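Local coordinates for glycoside hydrolase family 31 (Trueperella pyogenes, PDB 5I0F), which degrades cycloalternan as a family 31 glycoside hydrolase, working through a covalent glycosyl-enzyme intermediate, at residues A[273-281]-A[646-656]; A[336-346]-A[397-405]. All blocks are in the same frame, centred on the assembly; numbering follows the deposited sequence.

Contact 1 (A[273-281]-A[646-656]); sequences PTDVLNGFL and TGKPLMRAMFY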
# COMPACT_ATOMS: atom_id res chain seq x y z
N PRO A 273 25.23 -7.40 -0.81
CA PRO A 273 23.82 -6.98 -0.80
C PRO A 273 23.17 -6.98 0.61
O PRO A 273 22.44 -6.06 0.97
CB PRO A 273 23.14 -7.99 -1.72
CG PRO A 273 24.23 -8.38 -2.68
CD PRO A 273 25.48 -8.44 -1.84
N THR A 274 23.53 -7.98 1.41
CA THR A 274 23.05 -8.10 2.78
C THR A 274 23.53 -6.94 3.67
O THR A 274 22.73 -6.40 4.46
CB THR A 274 23.43 -9.48 3.35
OG1 THR A 274 22.73 -10.48 2.60
CG2 THR A 274 23.02 -9.60 4.81
N ASP A 275 24.80 -6.54 3.53
CA ASP A 275 25.35 -5.37 4.23
C ASP A 275 24.50 -4.12 3.97
O ASP A 275 24.20 -3.34 4.87
CB ASP A 275 26.80 -5.06 3.80
CG ASP A 275 27.83 -6.12 4.25
OD1 ASP A 275 27.60 -6.82 5.25
OD2 ASP A 275 28.88 -6.24 3.58
N VAL A 276 24.12 -3.93 2.71
CA VAL A 276 23.36 -2.75 2.30
C VAL A 276 21.97 -2.73 2.92
O VAL A 276 21.54 -1.72 3.53
CB VAL A 276 23.26 -2.64 0.77
CG1 VAL A 276 22.31 -1.51 0.35
CG2 VAL A 276 24.65 -2.42 0.18
N LEU A 277 21.26 -3.85 2.79
CA LEU A 277 19.93 -3.94 3.38
C LEU A 277 20.00 -3.77 4.89
O LEU A 277 19.19 -3.01 5.45
CB LEU A 277 19.19 -5.23 2.98
CG LEU A 277 17.78 -5.45 3.56
CD1 LEU A 277 16.81 -4.34 3.17
CD2 LEU A 277 17.26 -6.80 3.08
N ASN A 278 21.00 -4.35 5.55
CA ASN A 278 21.17 -4.11 6.99
C ASN A 278 21.42 -2.66 7.36
O ASN A 278 20.95 -2.20 8.41
CB ASN A 278 22.29 -4.97 7.58
CG ASN A 278 21.78 -6.30 8.02
OD1 ASN A 278 21.06 -6.41 9.02
ND2 ASN A 278 22.14 -7.32 7.29
N GLY A 279 22.16 -1.95 6.53
CA GLY A 279 22.36 -0.52 6.73
C GLY A 279 21.03 0.20 6.78
O GLY A 279 20.76 0.99 7.70
N PHE A 280 20.20 -0.07 5.78
CA PHE A 280 18.86 0.51 5.71
C PHE A 280 17.99 0.14 6.92
O PHE A 280 17.38 1.02 7.56
CB PHE A 280 18.20 0.14 4.39
CG PHE A 280 16.82 0.75 4.19
CD1 PHE A 280 16.61 2.12 4.39
CD2 PHE A 280 15.74 -0.04 3.81
CE1 PHE A 280 15.34 2.68 4.22
CE2 PHE A 280 14.48 0.52 3.62
CZ PHE A 280 14.28 1.88 3.83
N LEU A 281 18.00 -1.13 7.29
CA LEU A 281 17.25 -1.59 8.47
C LEU A 281 17.68 -0.92 9.79
O LEU A 281 16.82 -0.65 10.65
CB LEU A 281 17.34 -3.12 8.61
CG LEU A 281 16.68 -3.90 7.47
CD1 LEU A 281 16.74 -5.39 7.80
CD2 LEU A 281 15.26 -3.47 7.21
N THR A 646 20.29 -12.02 10.56
CA THR A 646 21.13 -11.69 9.40
C THR A 646 20.70 -10.42 8.66
O THR A 646 21.52 -9.81 7.98
CB THR A 646 21.14 -12.83 8.37
OG1 THR A 646 19.83 -12.96 7.79
CG2 THR A 646 21.59 -14.14 9.02
N GLY A 647 19.42 -10.07 8.74
CA GLY A 647 18.87 -8.95 7.97
C GLY A 647 18.39 -9.33 6.57
O GLY A 647 17.84 -8.49 5.86
N LYS A 648 18.57 -10.59 6.17
CA LYS A 648 18.07 -11.05 4.89
C LYS A 648 16.53 -11.22 4.84
O LYS A 648 15.87 -11.44 5.87
CB LYS A 648 18.72 -12.38 4.53
CG LYS A 648 20.21 -12.27 4.27
CD LYS A 648 20.72 -13.57 3.70
CE LYS A 648 22.22 -13.61 3.63
NZ LYS A 648 22.61 -14.95 3.15
N PRO A 649 15.94 -11.11 3.65
CA PRO A 649 14.53 -11.45 3.48
C PRO A 649 14.27 -12.95 3.66
O PRO A 649 15.19 -13.75 3.55
CB PRO A 649 14.24 -11.07 2.03
CG PRO A 649 15.39 -10.25 1.57
CD PRO A 649 16.55 -10.62 2.41
N LEU A 650 13.02 -13.32 3.91
CA LEU A 650 12.60 -14.72 3.89
C LEU A 650 12.23 -15.06 2.46
O LEU A 650 12.74 -16.01 1.90
CB LEU A 650 11.43 -14.97 4.84
CG LEU A 650 10.89 -16.39 4.93
CD1 LEU A 650 11.93 -17.33 5.53
CD2 LEU A 650 9.63 -16.41 5.78
N MET A 651 11.35 -14.26 1.85
CA MET A 651 11.07 -14.35 0.42
C MET A 651 12.09 -13.49 -0.30
O MET A 651 12.01 -12.27 -0.29
CB MET A 651 9.64 -13.87 0.13
CG MET A 651 9.22 -13.99 -1.32
SD MET A 651 7.44 -13.73 -1.47
CE MET A 651 7.18 -14.09 -3.21
N ARG A 652 13.09 -14.16 -0.89
CA ARG A 652 14.43 -13.58 -1.03
C ARG A 652 14.86 -13.58 -2.49
O ARG A 652 15.04 -14.63 -3.08
CB ARG A 652 15.43 -14.36 -0.17
CG ARG A 652 16.88 -13.88 -0.21
CD ARG A 652 17.80 -14.81 0.59
NE ARG A 652 17.29 -14.97 1.96
CZ ARG A 652 17.81 -15.78 2.88
NH1 ARG A 652 18.89 -16.51 2.61
NH2 ARG A 652 17.27 -15.84 4.09
N ALA A 653 15.06 -12.39 -3.05
CA ALA A 653 15.62 -12.30 -4.39
C ALA A 653 16.95 -13.06 -4.48
O ALA A 653 17.70 -13.18 -3.50
CB ALA A 653 15.81 -10.87 -4.79
N MET A 654 17.25 -13.56 -5.66
CA MET A 654 18.43 -14.41 -5.88
C MET A 654 19.75 -13.69 -5.62
O MET A 654 20.74 -14.32 -5.25
CB MET A 654 18.43 -14.92 -7.30
CG MET A 654 17.18 -15.67 -7.68
SD MET A 654 17.26 -17.37 -7.15
CE MET A 654 18.23 -17.95 -8.53
N PHE A 655 19.76 -12.37 -5.82
CA PHE A 655 20.99 -11.60 -5.68
C PHE A 655 21.54 -11.57 -4.26
O PHE A 655 22.71 -11.27 -4.10
CB PHE A 655 20.86 -10.17 -6.28
CG PHE A 655 20.02 -9.22 -5.47
CD1 PHE A 655 20.55 -8.55 -4.39
CD2 PHE A 655 18.72 -8.95 -5.84
CE1 PHE A 655 19.79 -7.64 -3.67
CE2 PHE A 655 17.94 -8.06 -5.11
CZ PHE A 655 18.48 -7.39 -4.03
N TYR A 656 20.73 -11.86 -3.24
CA TYR A 656 21.25 -11.84 -1.86
C TYR A 656 22.32 -12.91 -1.63
O TYR A 656 23.31 -12.65 -0.96
CB TYR A 656 20.13 -11.94 -0.79
CG TYR A 656 19.40 -10.63 -0.68
CD1 TYR A 656 19.98 -9.55 -0.02
CD2 TYR A 656 18.18 -10.44 -1.30
CE1 TYR A 656 19.33 -8.32 0.05
CE2 TYR A 656 17.52 -9.21 -1.25
CZ TYR A 656 18.10 -8.15 -0.58
OH TYR A 656 17.45 -6.94 -0.53
O HOH W 1 24.59 -10.73 0.57
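Asn278 ND2 gives a nearly straight hydrogen bond to Thr646 O, 2.7 Å away in the amide plane. Thr646 is the last residue of helix 617-646. ND2 also bonds to Thr274 O at 3.0 Å, from above that carbonyl plane. The backbone N of Asn278 reaches the same oxygen from the opposite face. Asn278 OD1 takes a bond from Arg286. Gly647 follows the helix with positive phi, and its CA lies 3.5 Å from Asn278 OD1. The side chain of Lys648 passes Thr274, with CE 3.3 Å from Thr274 OG1, on its way to a salt bridge with Asp657. Leu277 CG lies anti to the backbone N (chi1 179°), which carries CD2 toward Gly647 O, Pro649 CD and the Tyr656 hydroxyl. The Tyr656 ring has Pro649 CD over the centre of one face and Phe655 CE1 over the opposite face, toward the rim. Pro273 CB meets the edge of the Phe655 ring, 3.8 Å from CD1. A water links Thr274 N to Tyr656 O. Helix 273-284 thus meets the connection after helix 617-646 and the start of helix 655-658, before and after short strand 651-652. Strand 212-219 borders it through Gln217 and Val219.

Contact 2 (A[336-346]-A[397-405]); sequences EGFTIFRDARY and DLGPEALAQ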
# COMPACT_ATOMS: atom_id res chain seq x y z
N GLU A 336 -20.78 1.00 11.17
CA GLU A 336 -20.88 2.43 11.42
C GLU A 336 -19.65 2.95 12.16
O GLU A 336 -19.06 3.92 11.73
CB GLU A 336 -22.13 2.72 12.21
CG GLU A 336 -23.40 2.38 11.42
CD GLU A 336 -24.66 3.01 11.98
OE1 GLU A 336 -24.59 3.78 12.98
OE2 GLU A 336 -25.74 2.74 11.42
N GLY A 337 -19.28 2.29 13.27
CA GLY A 337 -18.15 2.70 14.11
C GLY A 337 -16.97 1.74 14.17
O GLY A 337 -15.92 2.09 14.73
N PHE A 338 -17.12 0.53 13.62
CA PHE A 338 -16.06 -0.51 13.61
C PHE A 338 -15.44 -0.77 14.98
O PHE A 338 -14.25 -1.02 15.12
CB PHE A 338 -15.06 -0.21 12.51
CG PHE A 338 -15.72 -0.09 11.18
CD1 PHE A 338 -16.04 -1.22 10.45
CD2 PHE A 338 -16.16 1.17 10.71
CE1 PHE A 338 -16.76 -1.13 9.27
CE2 PHE A 338 -16.87 1.26 9.51
CZ PHE A 338 -17.16 0.11 8.78
N THR A 339 -16.31 -0.73 16.00
CA THR A 339 -15.94 -0.91 17.38
C THR A 339 -16.79 -1.97 18.11
O THR A 339 -16.33 -2.58 19.08
CB THR A 339 -16.05 0.47 18.09
OG1 THR A 339 -15.19 1.39 17.39
CG2 THR A 339 -15.61 0.39 19.45
N ILE A 340 -18.01 -2.19 17.63
CA ILE A 340 -19.03 -3.01 18.28
C ILE A 340 -19.54 -4.05 17.28
O ILE A 340 -19.84 -3.70 16.15
CB ILE A 340 -20.21 -2.11 18.71
CG1 ILE A 340 -19.68 -1.03 19.68
CG2 ILE A 340 -21.35 -2.94 19.29
CD1 ILE A 340 -20.67 0.03 20.05
N PHE A 341 -19.67 -5.31 17.73
CA PHE A 341 -20.20 -6.39 16.89
C PHE A 341 -21.65 -6.11 16.43
O PHE A 341 -22.46 -5.55 17.18
CB PHE A 341 -20.15 -7.74 17.63
CG PHE A 341 -18.84 -8.48 17.50
CD1 PHE A 341 -17.77 -8.23 18.35
CD2 PHE A 341 -18.67 -9.45 16.51
CE1 PHE A 341 -16.58 -8.91 18.24
CE2 PHE A 341 -17.47 -10.14 16.39
CZ PHE A 341 -16.42 -9.87 17.25
N ARG A 342 -21.97 -6.48 15.18
CA ARG A 342 -23.30 -6.22 14.64
C ARG A 342 -24.39 -6.85 15.53
O ARG A 342 -24.22 -7.99 16.02
CB ARG A 342 -23.46 -6.73 13.21
CG ARG A 342 -24.72 -6.23 12.53
CD ARG A 342 -24.62 -6.35 11.03
NE ARG A 342 -24.41 -7.73 10.55
CZ ARG A 342 -25.35 -8.57 10.08
NH1 ARG A 342 -25.00 -9.78 9.65
NH2 ARG A 342 -26.64 -8.25 10.05
N ASP A 343 -25.47 -6.08 15.74
CA ASP A 343 -26.64 -6.45 16.59
C ASP A 343 -26.43 -6.43 18.10
O ASP A 343 -27.38 -6.69 18.85
CB ASP A 343 -27.28 -7.80 16.17
CG ASP A 343 -27.82 -7.78 14.74
OD1 ASP A 343 -28.23 -6.70 14.25
OD2 ASP A 343 -27.81 -8.86 14.11
N ALA A 344 -25.22 -6.14 18.59
CA ALA A 344 -25.01 -6.05 20.03
C ALA A 344 -25.84 -4.92 20.60
O ALA A 344 -26.05 -3.91 19.93
CB ALA A 344 -23.52 -5.83 20.35
N ARG A 345 -26.35 -5.12 21.81
CA ARG A 345 -27.13 -4.11 22.53
C ARG A 345 -26.34 -3.57 23.72
O ARG A 345 -25.58 -4.29 24.36
CB ARG A 345 -28.47 -4.69 22.98
CG ARG A 345 -29.32 -5.19 21.81
CD ARG A 345 -30.72 -5.59 22.21
NE ARG A 345 -31.51 -4.43 22.58
CZ ARG A 345 -32.66 -4.46 23.27
NH1 ARG A 345 -33.28 -3.32 23.56
NH2 ARG A 345 -33.19 -5.61 23.70
N TYR A 346 -26.57 -2.30 24.03
CA TYR A 346 -25.78 -1.59 25.03
C TYR A 346 -26.45 -0.26 25.38
O TYR A 346 -27.26 0.26 24.61
CB TYR A 346 -24.35 -1.31 24.50
CG TYR A 346 -24.38 -0.68 23.13
CD1 TYR A 346 -24.39 -1.46 21.97
CD2 TYR A 346 -24.43 0.71 22.98
CE1 TYR A 346 -24.45 -0.89 20.70
CE2 TYR A 346 -24.48 1.30 21.72
CZ TYR A 346 -24.49 0.50 20.58
OH TYR A 346 -24.54 1.06 19.34
N ASP A 397 -26.94 9.42 8.08
CA ASP A 397 -27.80 8.28 8.52
C ASP A 397 -27.14 7.30 9.51
O ASP A 397 -27.62 6.18 9.68
CB ASP A 397 -28.35 7.52 7.31
CG ASP A 397 -27.28 6.81 6.50
OD1 ASP A 397 -26.06 7.02 6.74
OD2 ASP A 397 -27.67 6.05 5.58
N LEU A 398 -26.05 7.70 10.14
CA LEU A 398 -25.46 6.93 11.22
C LEU A 398 -26.38 6.99 12.42
O LEU A 398 -27.07 7.99 12.63
CB LEU A 398 -24.10 7.52 11.63
CG LEU A 398 -22.99 7.46 10.58
CD1 LEU A 398 -21.77 8.21 11.08
CD2 LEU A 398 -22.65 6.02 10.25
N GLY A 399 -26.36 5.93 13.23
CA GLY A 399 -27.07 5.89 14.49
C GLY A 399 -26.39 6.74 15.55
O GLY A 399 -25.28 7.24 15.32
N PRO A 400 -27.03 6.91 16.73
CA PRO A 400 -26.51 7.82 17.77
C PRO A 400 -25.13 7.47 18.32
O PRO A 400 -24.38 8.37 18.64
CB PRO A 400 -27.54 7.73 18.90
CG PRO A 400 -28.77 7.17 18.29
CD PRO A 400 -28.36 6.37 17.08
N GLU A 401 -24.83 6.18 18.45
CA GLU A 401 -23.54 5.76 18.98
C GLU A 401 -22.37 6.20 18.08
O GLU A 401 -21.40 6.75 18.57
CB GLU A 401 -23.51 4.24 19.19
CG GLU A 401 -22.23 3.73 19.86
CD GLU A 401 -22.12 4.04 21.34
OE1 GLU A 401 -23.05 4.58 21.98
OE2 GLU A 401 -21.07 3.71 21.92
N ALA A 402 -22.48 5.94 16.79
CA ALA A 402 -21.46 6.34 15.81
C ALA A 402 -21.30 7.87 15.74
O ALA A 402 -20.17 8.37 15.71
CB ALA A 402 -21.76 5.77 14.43
N LEU A 403 -22.43 8.59 15.77
CA LEU A 403 -22.38 10.05 15.82
C LEU A 403 -21.68 10.54 17.06
O LEU A 403 -20.86 11.43 16.96
CB LEU A 403 -23.79 10.68 15.75
CG LEU A 403 -24.54 10.46 14.44
CD1 LEU A 403 -25.99 10.88 14.59
CD2 LEU A 403 -23.86 11.22 13.30
N ALA A 404 -21.99 9.98 18.22
CA ALA A 404 -21.31 10.38 19.46
C ALA A 404 -19.80 10.05 19.42
O ALA A 404 -18.98 10.84 19.88
CB ALA A 404 -21.97 9.75 20.68
N GLN A 405 -19.45 8.89 18.88
CA GLN A 405 -18.04 8.52 18.73
C GLN A 405 -17.26 9.52 17.86
O GLN A 405 -16.16 9.92 18.22
CB GLN A 405 -17.92 7.10 18.17
CG GLN A 405 -16.51 6.55 18.20
CD GLN A 405 -16.48 5.11 17.72
OE1 GLN A 405 -17.14 4.77 16.73
NE2 GLN A 405 -15.78 4.24 18.45
O HOH W 2 -24.06 3.78 15.59
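Glu336 OE1 accepts a hydrogen bond from Gly399 N at 2.8 Å. The N-H reaches the syn side of the carboxylate, 28° out of its plane. A water donates to the same oxygen and accepts from Ala402 N. The carboxylate thus meets one N-H at the start of helix 400-412 directly and another through water. Gly399 is the N-cap residue, and the helix N terminus probably favours the negative charge of Glu336. The second direct bond runs from Gln405 NE2 to Thr339 OG1 at 3.1 Å. Thr339 OG1 lies near the amide plane of Gln405 and donates its own proton to Gly337 O at 2.8 Å. Thr339 OG1 thus links the side-chain amide of Gln405 to the loop backbone. Gln405 is also held by Gln451 at NE2 and by Gln392 at OE1.

Glu336 CB sits against Ala402 CB and Leu398 CD2, 3.8 Å from the former. Gly337 CA comes within 3.5 Å of Gln405 OE1. Farther along the loop, Tyr346 crosses Glu401, with OH 3.3 Å from Glu401 CB. Glu401 leaves the helix with CG anti to the backbone N (chi1 -175°) and bends at chi2 (73°), bringing its carboxylate beside Tyr346 CE2. OE2 bonds to His354. Ile340 CD1 touches Glu401 CG and also lies over one face of the Tyr346 ring.

Phe338, in the same loop, touches a bound glucose of the glycan pocket. The contact joins this loop of the TIM barrel to helix 400-412. The loop leaves strand 326-329 and rests on the first turns of that helix, which follows strand 383-388.

How the contacts relate
From the N terminus, the chain passes through the beta-rich N-terminal part and reaches helix 273-284, the first side of contact 1. It then enters the TIM barrel. The loop after strand 326-329 supplies 336-346, and about 50 residues later 397-405 closes contact 2. This is a short loop spanning helix 370-379 and strand 383-388. The rest of the barrel and helix 617-646 follow before 646-656 closes contact 1 over 364 residues. Contact 2 is therefore enclosed by contact 1 in sequence, without crossing. Contact 1 ties the region before the barrel to the C-terminal domain; contact 2 stays within the barrel domain. Their centres lie 45 Å apart, on opposite sides of the chain's centre.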